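PDB 6WQY: cellulase from Bacteroides salanitronis, which probably cleaves internal bonds of cellulose and related beta-glucans, this piece being the catalytic domain of a broad-specificity endoglucanase of glycosyl hydrolase family 5. Local coordinates for residues Y128-K133 with E170-I175; A147-M152 with N200-D205; H271-S276 with E321-Y326. All coordinates share one frame; numbering follows the deposited sequence. Where two conformers were deposited one is given.

From the N terminus, the chain runs through the first three strands of an eight-stranded TIM barrel before contact 1 opens at 128-133. That contact closes on the loop after strand 167-170, enclosing helix 139-159. Contact 2 starts on this helix, at 147-152, and closes later on helix 191-209, so contacts 1 and 2 cross. Their centres lie about 12 Å apart and they touch directly, W129 lying against Q148 and M152, and A171 against F203. Contact 3 comes later, in series with both, and joins the excursion after strand 246-251 to helix 318-337. It lies across the chain's centre from contact 2, about 44 Å away between centres.

Contact 1 (Y128-K133 with E170-I175); sequences YWLDIK and EAMNEI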
loop_
_atom_site.group_PDB
_atom_site.type_symbol
_atom_site.label_atom_id
_atom_site.label_comp_id
_atom_site.label_asym_id
_atom_site.label_seq_id
_atom_site.Cartn_x
_atom_site.Cartn_y
_atom_site.Cartn_z
ATOM N N TYR A 128 -8.184 9.099 15.196
ATOM C CA TYR A 128 -7.397 10.331 15.201
ATOM C C TYR A 128 -8.072 11.372 14.304
ATOM O O TYR A 128 -9.288 11.313 14.087
ATOM C CB TYR A 128 -5.947 10.045 14.789
ATOM C CG TYR A 128 -5.298 8.932 15.587
ATOM C CD1 TYR A 128 -5.002 9.097 16.932
ATOM C CD2 TYR A 128 -4.976 7.727 14.998
ATOM C CE1 TYR A 128 -4.404 8.077 17.663
ATOM C CE2 TYR A 128 -4.376 6.714 15.716
ATOM C CZ TYR A 128 -4.099 6.896 17.043
ATOM O OH TYR A 128 -3.508 5.874 17.760
ATOM N N TRP A 129 -7.319 12.337 13.769
ATOM C CA TRP A 129 -7.952 13.448 13.058
ATOM C C TRP A 129 -8.682 12.990 11.799
ATOM O O TRP A 129 -9.678 13.606 11.401
ATOM C CB TRP A 129 -6.925 14.530 12.686
ATOM C CG TRP A 129 -5.887 14.104 11.682
ATOM C CD1 TRP A 129 -4.668 13.555 11.950
ATOM C CD2 TRP A 129 -5.974 14.202 10.251
ATOM N NE1 TRP A 129 -3.998 13.298 10.786
ATOM C CE2 TRP A 129 -4.766 13.692 9.725
ATOM C CE3 TRP A 129 -6.941 14.683 9.360
ATOM C CZ2 TRP A 129 -4.513 13.633 8.364
ATOM C CZ3 TRP A 129 -6.685 14.633 8.008
ATOM C CH2 TRP A 129 -5.476 14.104 7.517
ATOM N N LEU A 130 -8.185 11.960 11.135
ATOM C CA LEU A 130 -8.728 11.492 9.861
ATOM C C LEU A 130 -9.867 10.554 10.230
ATOM O O LEU A 130 -9.667 9.351 10.391
ATOM C CB LEU A 130 -7.591 10.854 9.079
ATOM C CG LEU A 130 -7.854 10.395 7.656
ATOM C CD1 LEU A 130 -8.454 11.461 6.775
ATOM C CD2 LEU A 130 -6.533 9.908 7.078
ATOM N N ASP A 131 -11.072 11.122 10.400
ATOM C CA ASP A 131 -12.183 10.508 11.144
ATOM C C ASP A 131 -13.437 10.404 10.281
ATOM O O ASP A 131 -14.277 11.306 10.261
ATOM C CB ASP A 131 -12.421 11.398 12.382
ATOM C CG ASP A 131 -13.594 10.960 13.225
ATOM O OD1 ASP A 131 -14.205 9.901 12.995
ATOM O OD2 ASP A 131 -13.949 11.751 14.156
ATOM N N ILE A 132 -13.565 9.274 9.579
ATOM C CA ILE A 132 -14.680 9.065 8.655
ATOM C C ILE A 132 -16.005 8.958 9.396
ATOM O O ILE A 132 -17.047 9.382 8.881
ATOM C CB ILE A 132 -14.412 7.833 7.768
ATOM C CG1 ILE A 132 -15.457 7.676 6.659
ATOM C CG2 ILE A 132 -14.365 6.554 8.610
ATOM C CD1 ILE A 132 -15.328 8.688 5.543
ATOM N N LYS A 133 -16.008 8.371 10.590
ATOM C CA LYS A 133 -17.269 8.155 11.284
ATOM C C LYS A 133 -17.971 9.477 11.547
ATOM O O LYS A 133 -19.150 9.650 11.219
ATOM C CB LYS A 133 -17.048 7.400 12.591
ATOM C CG LYS A 133 -18.376 6.957 13.220
ATOM C CD LYS A 133 -18.211 6.071 14.456
ATOM C CE LYS A 133 -17.599 6.838 15.620
ATOM N NZ LYS A 133 -17.404 5.993 16.837
ATOM N N GLU A 170 0.056 8.266 -2.409
ATOM C CA GLU A 170 -1.152 7.505 -2.087
ATOM C C GLU A 170 -1.905 8.267 -0.998
ATOM O O GLU A 170 -1.348 8.547 0.060
ATOM C CB GLU A 170 -0.749 6.112 -1.608
ATOM C CG GLU A 170 -1.879 5.265 -1.076
ATOM C CD GLU A 170 -1.357 3.986 -0.458
ATOM O OE1 GLU A 170 -0.908 3.079 -1.232
ATOM O OE2 GLU A 170 -1.352 3.881 0.784
ATOM N N ALA A 171 -3.174 8.594 -1.257
ATOM C CA ALA A 171 -3.890 9.601 -0.475
ATOM C C ALA A 171 -3.914 9.283 1.008
ATOM O O ALA A 171 -3.764 10.185 1.845
ATOM C CB ALA A 171 -5.325 9.664 -0.980
ATOM N N MET A 172 -4.213 8.024 1.339
ATOM C CA MET A 172 -4.413 7.547 2.705
ATOM C C MET A 172 -4.401 6.032 2.635
ATOM O O MET A 172 -4.223 5.446 1.559
ATOM C CB MET A 172 -5.668 8.125 3.340
ATOM C CG MET A 172 -6.943 7.818 2.648
ATOM S SD MET A 172 -8.245 9.017 3.061
ATOM C CE MET A 172 -7.806 10.312 1.897
ATOM N N ASN A 173 -4.562 5.397 3.803
ATOM C CA ASN A 173 -4.333 3.964 3.961
ATOM C C ASN A 173 -5.646 3.187 4.032
ATOM O O ASN A 173 -6.258 2.940 2.983
ATOM C CB ASN A 173 -3.403 3.717 5.155
ATOM C CG ASN A 173 -3.083 2.259 5.315
ATOM O OD1 ASN A 173 -2.839 1.576 4.322
ATOM N ND2 ASN A 173 -3.112 1.762 6.545
ATOM N N GLU A 174 -6.087 2.808 5.239
ATOM C CA GLU A 174 -7.237 1.928 5.450
ATOM C C GLU A 174 -8.278 2.703 6.238
ATOM O O GLU A 174 -8.169 2.860 7.452
ATOM C CB GLU A 174 -6.819 0.667 6.206
ATOM C CG GLU A 174 -5.938 -0.242 5.398
ATOM C CD GLU A 174 -5.537 -1.523 6.099
ATOM O OE1 GLU A 174 -5.715 -1.625 7.343
ATOM O OE2 GLU A 174 -5.058 -2.473 5.419
ATOM N N ILE A 175 -9.276 3.208 5.541
ATOM C CA ILE A 175 -10.280 4.083 6.132
ATOM C C ILE A 175 -11.520 3.265 6.480
ATOM O O ILE A 175 -12.129 2.615 5.616
ATOM C CB ILE A 175 -10.613 5.232 5.171
ATOM C CG1 ILE A 175 -9.352 6.073 4.880
ATOM C CG2 ILE A 175 -11.751 6.079 5.723
ATOM C CD1 ILE A 175 -8.652 6.657 6.100
#
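I175 meets L130 and I132 with two different branches, joining the loop and the start of helix 132-135 after strand 114-118 to the loop after strand 167-170 of a TIM barrel. Both loops leave the C-terminal ends of their strands, the end at which TIM-barrel enzymes carry the active site. At I175, CG1 stands anti to the carbonyl carbon (chi1 -61°) and takes CD1 to L130, while CG2 faces I132. I175 CD1 lies 4.0 Å from L130 CD2, the two side chains crossing at about a right angle. I175 CG2 comes to 3.8 Å from I132 CB; I132 is modelled in two conformers, so the fit farther out along its chain is less certain. L130 CD2 also reaches M172 CB, at 4.2 Å. With an alanine in place of I175, a gap would probably open where CD1 and CG2 stood, costing I132 CB its contact across the segments and leaving L130 CD2 only M172 CB there.

Around this apolar patch, helix 139-159 brings V145 against L130 and L149 against M172, while helix 191-209 supplies W199 to L130 and V195 to I132. L130 is also covered within its own loop: its CB sits 3.8 Å above the indole plane of W129, over the ring centre. L130 is the centre of an inverse gamma turn, and I175 is hydrogen-bonded to V225 through the backbone. Next, D131 turns away from I175 and caps the helix starting at I132, its OD1 accepting from the D134 backbone N and bonded also to S126 OG.

Contact 2 (A147-M152 with N200-D205); sequences AQLAAM and NQVFVD
A150 and L149 receive V202 from the neighbouring helix in a purely apolar interface. V202 CG1, anti to its own backbone N (chi1 166°), does the touching: it lies 3.9 Å from A150 CB and 4.3 Å from L149 CD2. L149 also passes CD2 alongside the base of F203, 4.4 Å from its CB; both CD2 contacts belong to one of two conformers and are less certain than A150 with V202. The closest backbone pair is A150 and F203, their CA atoms 6.0 Å apart.

These segments belong to helices 139-159 and 191-209, which follow the third and fourth strands of the TIM barrel and pack side by side on its outside. They run in the same general direction, as successive helices of a beta/alpha barrel do, with their axes 8.8 Å apart here and crossing at -27°. Beneath them is the barrel wall, where the ring of F203 rests on L219 and V221 of strand 219-222.

The aromatic contacts start from that ring. F203 meets W153 of helix 139-159 edge-to-face, giving the helix pair a second point of contact, and N200 O lies in the ring plane at its edge.

Polar groups find their partners along each helix or elsewhere in the barrel, not across the interface. Q201 NE2 donates to D205 OD1 over 3.0 Å, one turn on, approaching from above the carboxylate plane, while Q201 OE1 accepts from Q239 N. N200 ND2 bonds to P222 O, at the end of the strand. On the other helix, Q148 NE2 makes a weak hydrogen bond to M152 SD.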
loop_
_atom_site.group_PDB
_atom_site.type_symbol
_atom_site.label_atom_id
_atom_site.label_comp_id
_atom_site.label_asym_id
_atom_site.label_seq_id
_atom_site.Cartn_x
_atom_site.Cartn_y
_atom_site.Cartn_z
ATOM N N ALA A 147 -9.707 20.059 5.144
ATOM C CA ALA A 147 -8.738 21.146 5.223
ATOM C C ALA A 147 -7.361 20.615 5.605
ATOM O O ALA A 147 -6.342 21.037 5.052
ATOM C CB ALA A 147 -9.194 22.189 6.239
ATOM N N GLN A 148 -7.316 19.688 6.562
ATOM C CA GLN A 148 -6.041 19.109 6.977
ATOM C C GLN A 148 -5.437 18.250 5.865
ATOM O O GLN A 148 -4.228 18.322 5.598
ATOM C CB GLN A 148 -6.220 18.315 8.271
ATOM C CG GLN A 148 -4.917 17.722 8.758
ATOM C CD GLN A 148 -4.917 17.325 10.212
ATOM O OE1 GLN A 148 -5.872 17.559 10.941
ATOM N NE2 GLN A 148 -3.814 16.742 10.653
ATOM N N LEU A 149 -6.269 17.440 5.205
ATOM C CA LEU A 149 -5.795 16.611 4.101
ATOM C C LEU A 149 -5.197 17.471 2.991
ATOM O O LEU A 149 -4.124 17.160 2.456
ATOM C CB LEU A 149 -6.962 15.773 3.585
ATOM C CG LEU A 149 -6.667 14.675 2.575
ATOM C CD1 LEU A 149 -5.866 13.548 3.196
ATOM C CD2 LEU A 149 -7.986 14.158 2.024
ATOM N N ALA A 150 -5.877 18.556 2.627
ATOM C CA ALA A 150 -5.391 19.414 1.557
ATOM C C ALA A 150 -4.117 20.135 1.981
ATOM O O ALA A 150 -3.170 20.257 1.190
ATOM C CB ALA A 150 -6.477 20.421 1.168
ATOM N N ALA A 151 -4.064 20.627 3.219
ATOM C CA ALA A 151 -2.888 21.370 3.668
ATOM C C ALA A 151 -1.675 20.451 3.769
ATOM O O ALA A 151 -0.568 20.828 3.369
ATOM C CB ALA A 151 -3.160 22.042 5.010
ATOM N N MET A 152 -1.853 19.249 4.311
ATOM C CA MET A 152 -0.745 18.308 4.401
ATOM C C MET A 152 -0.258 17.910 3.022
ATOM O O MET A 152 0.946 17.934 2.751
ATOM C CB MET A 152 -1.156 17.079 5.212
ATOM C CG MET A 152 -1.314 17.350 6.705
ATOM S SD MET A 152 -1.911 15.916 7.607
ATOM C CE MET A 152 -0.542 14.776 7.431
ATOM N N ASN A 200 -10.760 11.593 -1.430
ATOM C CA ASN A 200 -9.818 11.296 -2.498
ATOM C C ASN A 200 -9.790 12.422 -3.523
ATOM O O ASN A 200 -8.720 12.758 -4.056
ATOM C CB ASN A 200 -10.149 9.961 -3.155
ATOM C CG ASN A 200 -9.693 8.770 -2.327
ATOM O OD1 ASN A 200 -8.755 8.870 -1.528
ATOM N ND2 ASN A 200 -10.340 7.628 -2.541
ATOM N N GLN A 201 -10.952 13.009 -3.816
ATOM C CA GLN A 201 -10.991 14.138 -4.744
ATOM C C GLN A 201 -10.232 15.341 -4.190
ATOM O O GLN A 201 -9.520 16.034 -4.930
ATOM C CB GLN A 201 -12.438 14.526 -5.049
ATOM C CG GLN A 201 -12.562 15.589 -6.134
ATOM C CD GLN A 201 -12.188 15.037 -7.488
ATOM O OE1 GLN A 201 -12.917 14.225 -8.055
ATOM N NE2 GLN A 201 -11.035 15.437 -8.007
ATOM N N VAL A 202 -10.383 15.618 -2.893
ATOM C CA VAL A 202 -9.643 16.709 -2.256
ATOM C C VAL A 202 -8.142 16.503 -2.396
ATOM O O VAL A 202 -7.397 17.447 -2.692
ATOM C CB VAL A 202 -10.074 16.846 -0.782
ATOM C CG1 VAL A 202 -9.104 17.729 -0.008
ATOM C CG2 VAL A 202 -11.497 17.388 -0.684
ATOM N N PHE A 203 -7.679 15.275 -2.153
ATOM C CA PHE A 203 -6.267 14.931 -2.321
ATOM C C PHE A 203 -5.802 15.170 -3.745
ATOM O O PHE A 203 -4.786 15.844 -3.964
ATOM C CB PHE A 203 -6.075 13.462 -1.910
ATOM C CG PHE A 203 -4.901 12.765 -2.544
ATOM C CD1 PHE A 203 -3.600 12.981 -2.105
ATOM C CD2 PHE A 203 -5.107 11.857 -3.559
ATOM C CE1 PHE A 203 -2.535 12.300 -2.684
ATOM C CE2 PHE A 203 -4.043 11.181 -4.135
ATOM C CZ PHE A 203 -2.759 11.397 -3.679
ATOM N N VAL A 204 -6.522 14.629 -4.730
ATOM C CA VAL A 204 -6.099 14.818 -6.118
ATOM C C VAL A 204 -6.013 16.303 -6.440
ATOM O O VAL A 204 -5.011 16.789 -6.984
ATOM C CB VAL A 204 -7.046 14.082 -7.082
ATOM C CG1 VAL A 204 -6.718 14.428 -8.533
ATOM C CG2 VAL A 204 -6.990 12.579 -6.879
ATOM N N ASP A 205 -7.059 17.056 -6.096
ATOM C CA ASP A 205 -7.081 18.476 -6.428
ATOM C C ASP A 205 -5.909 19.206 -5.787
ATOM O O ASP A 205 -5.290 20.078 -6.410
ATOM C CB ASP A 205 -8.400 19.105 -5.974
ATOM C CG ASP A 205 -9.608 18.610 -6.763
ATOM O OD1 ASP A 205 -9.442 17.917 -7.775
ATOM O OD2 ASP A 205 -10.748 18.955 -6.358
#

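Contact 3 (H271-S276 with E321-Y326); sequences HTADPS and ESFRLY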
loop_
_atom_site.group_PDB
_atom_site.type_symbol
_atom_site.label_atom_id
_atom_site.label_comp_id
_atom_site.label_asym_id
_atom_site.label_seq_id
_atom_site.Cartn_x
_atom_site.Cartn_y
_atom_site.Cartn_z
ATOM N N HIS A 271 -5.444 -26.309 -2.241
ATOM C CA HIS A 271 -6.108 -27.564 -2.578
ATOM C C HIS A 271 -5.530 -28.755 -1.829
ATOM O O HIS A 271 -6.254 -29.725 -1.568
ATOM C CB HIS A 271 -5.950 -27.918 -4.067
ATOM C CG HIS A 271 -6.486 -26.903 -5.023
ATOM N ND1 HIS A 271 -7.716 -26.303 -4.873
ATOM C CD2 HIS A 271 -5.967 -26.419 -6.177
ATOM C CE1 HIS A 271 -7.921 -25.474 -5.882
ATOM N NE2 HIS A 271 -6.875 -25.523 -6.685
ATOM N N THR A 272 -4.231 -28.753 -1.554
ATOM C CA THR A 272 -3.599 -29.925 -0.958
ATOM C C THR A 272 -3.594 -29.887 0.564
ATOM O O THR A 272 -3.150 -30.853 1.192
ATOM C CB THR A 272 -2.159 -30.130 -1.465
ATOM O OG1 THR A 272 -1.267 -29.248 -0.775
ATOM C CG2 THR A 272 -2.072 -29.912 -2.960
ATOM N N ALA A 273 -4.096 -28.816 1.166
ATOM C CA ALA A 273 -4.029 -28.667 2.610
ATOM C C ALA A 273 -4.885 -29.695 3.328
ATOM O O ALA A 273 -5.971 -30.054 2.872
ATOM C CB ALA A 273 -4.504 -27.268 2.990
ATOM N N ASP A 274 -4.396 -30.145 4.469
ATOM C CA ASP A 274 -5.196 -30.981 5.356
ATOM C C ASP A 274 -6.349 -30.147 5.893
ATOM O O ASP A 274 -6.119 -29.040 6.397
ATOM C CB ASP A 274 -4.309 -31.457 6.510
ATOM C CG ASP A 274 -5.023 -32.402 7.460
ATOM O OD1 ASP A 274 -6.244 -32.246 7.674
ATOM O OD2 ASP A 274 -4.356 -33.307 8.000
ATOM N N PRO A 275 -7.599 -30.624 5.800
ATOM C CA PRO A 275 -8.724 -29.786 6.250
ATOM C C PRO A 275 -8.635 -29.375 7.706
ATOM O O PRO A 275 -9.201 -28.345 8.084
ATOM C CB PRO A 275 -9.956 -30.666 5.988
ATOM C CG PRO A 275 -9.520 -31.627 4.943
ATOM C CD PRO A 275 -8.060 -31.894 5.208
ATOM N N SER A 276 -7.941 -30.152 8.535
ATOM C CA SER A 276 -7.826 -29.835 9.954
ATOM C C SER A 276 -6.737 -28.810 10.247
ATOM O O SER A 276 -6.576 -28.429 11.414
ATOM C CB SER A 276 -7.557 -31.109 10.761
ATOM O OG SER A 276 -6.256 -31.606 10.517
ATOM N N GLU A 321 6.089 -24.280 5.832
ATOM C CA GLU A 321 6.675 -23.211 5.024
ATOM C C GLU A 321 6.441 -23.449 3.535
ATOM O O GLU A 321 6.295 -22.493 2.766
ATOM C CB GLU A 321 8.157 -23.055 5.359
ATOM C CG GLU A 321 8.825 -21.831 4.732
ATOM C CD GLU A 321 8.357 -20.493 5.297
ATOM O OE1 GLU A 321 7.313 -20.423 5.988
ATOM O OE2 GLU A 321 9.034 -19.469 5.016
ATOM N N SER A 322 6.406 -24.712 3.105
ATOM C CA SER A 322 6.102 -25.005 1.711
ATOM C C SER A 322 4.783 -24.363 1.298
ATOM O O SER A 322 4.672 -23.789 0.211
ATOM C CB SER A 322 6.024 -26.518 1.498
ATOM O OG SER A 322 7.171 -27.169 2.009
ATOM N N PHE A 323 3.767 -24.463 2.156
ATOM C CA PHE A 323 2.468 -23.881 1.854
ATOM C C PHE A 323 2.527 -22.364 1.777
ATOM O O PHE A 323 1.818 -21.760 0.966
ATOM C CB PHE A 323 1.446 -24.329 2.897
ATOM C CG PHE A 323 1.040 -25.765 2.765
ATOM C CD1 PHE A 323 0.013 -26.132 1.905
ATOM C CD2 PHE A 323 1.693 -26.744 3.481
ATOM C CE1 PHE A 323 -0.365 -27.441 1.778
ATOM C CE2 PHE A 323 1.319 -28.066 3.352
ATOM C CZ PHE A 323 0.288 -28.407 2.498
ATOM N N ARG A 324 3.339 -21.731 2.633
ATOM C CA ARG A 324 3.492 -20.282 2.583
ATOM C C ARG A 324 4.082 -19.840 1.248
ATOM O O ARG A 324 3.624 -18.866 0.637
ATOM C CB ARG A 324 4.392 -19.807 3.723
ATOM C CG ARG A 324 4.657 -18.317 3.684
ATOM C CD ARG A 324 6.026 -17.956 4.174
ATOM N NE ARG A 324 6.208 -16.515 4.295
ATOM C CZ ARG A 324 7.353 -15.944 4.660
ATOM N NH1 ARG A 324 8.420 -16.679 4.911
ATOM N NH2 ARG A 324 7.418 -14.626 4.764
ATOM N N LEU A 325 5.124 -20.534 0.785
ATOM C CA LEU A 325 5.731 -20.170 -0.490
ATOM C C LEU A 325 4.759 -20.400 -1.632
ATOM O O LEU A 325 4.689 -19.600 -2.566
ATOM C CB LEU A 325 7.044 -20.911 -0.707
ATOM C CG LEU A 325 8.229 -20.278 0.012
ATOM C CD1 LEU A 325 8.141 -20.396 1.519
ATOM C CD2 LEU A 325 9.539 -20.871 -0.489
ATOM N N TYR A 326 3.999 -21.500 -1.578
ATOM C CA TYR A 326 2.964 -21.737 -2.580
ATOM C C TYR A 326 1.934 -20.610 -2.586
ATOM O O TYR A 326 1.596 -20.084 -3.650
ATOM C CB TYR A 326 2.312 -23.109 -2.358
ATOM C CG TYR A 326 1.068 -23.312 -3.194
ATOM C CD1 TYR A 326 1.104 -23.193 -4.577
ATOM C CD2 TYR A 326 -0.149 -23.593 -2.600
ATOM C CE1 TYR A 326 -0.031 -23.349 -5.339
ATOM C CE2 TYR A 326 -1.297 -23.747 -3.349
ATOM C CZ TYR A 326 -1.230 -23.623 -4.724
ATOM O OH TYR A 326 -2.360 -23.779 -5.500
#
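This is a small surface contact in which T272 and A273, in the long excursion between the sixth barrel strand and helix 284-299, rest against the ring of F323 on helix 318-337. The ring corner carries it. T272 OG1 lies 3.3 Å from F323 CE1 and 3.7 Å from CZ, approaching obliquely; its position between the backbone N and carbonyl carbon (chi1 80°) turns the hydroxyl to the ring, while the methyl goes elsewhere. A273 adds its backbone, with CA 4.0 Å from the same CE1, and its CB follows a little farther off.

Each segment also has polar contacts of its own. After A273, D274 OD1 accepts from S276 N at 2.8 Å, forming an Asx turn. Within one turn of 321-326, R324 NH1 makes a salt bridge to E321 OE2 at 2.9 Å, with the carboxylate oxygen almost exactly in the guanidinium plane and met on its syn side. H314 and N370 also bond to E321 OE2, and R324 NE donates to C312 O.

E284, at the start of helix 284-299, links the two segments by a second route, its OE2 taking bonds from both H271 N and Y326 OH. Helix 256-259 places Y258 against F323 and R324, while helix 371-383 packs V374 on R324 and L325, so helix 318-337 lies between the excursion and the C-terminal helix, linking barrel strands 305-310 and 342-346.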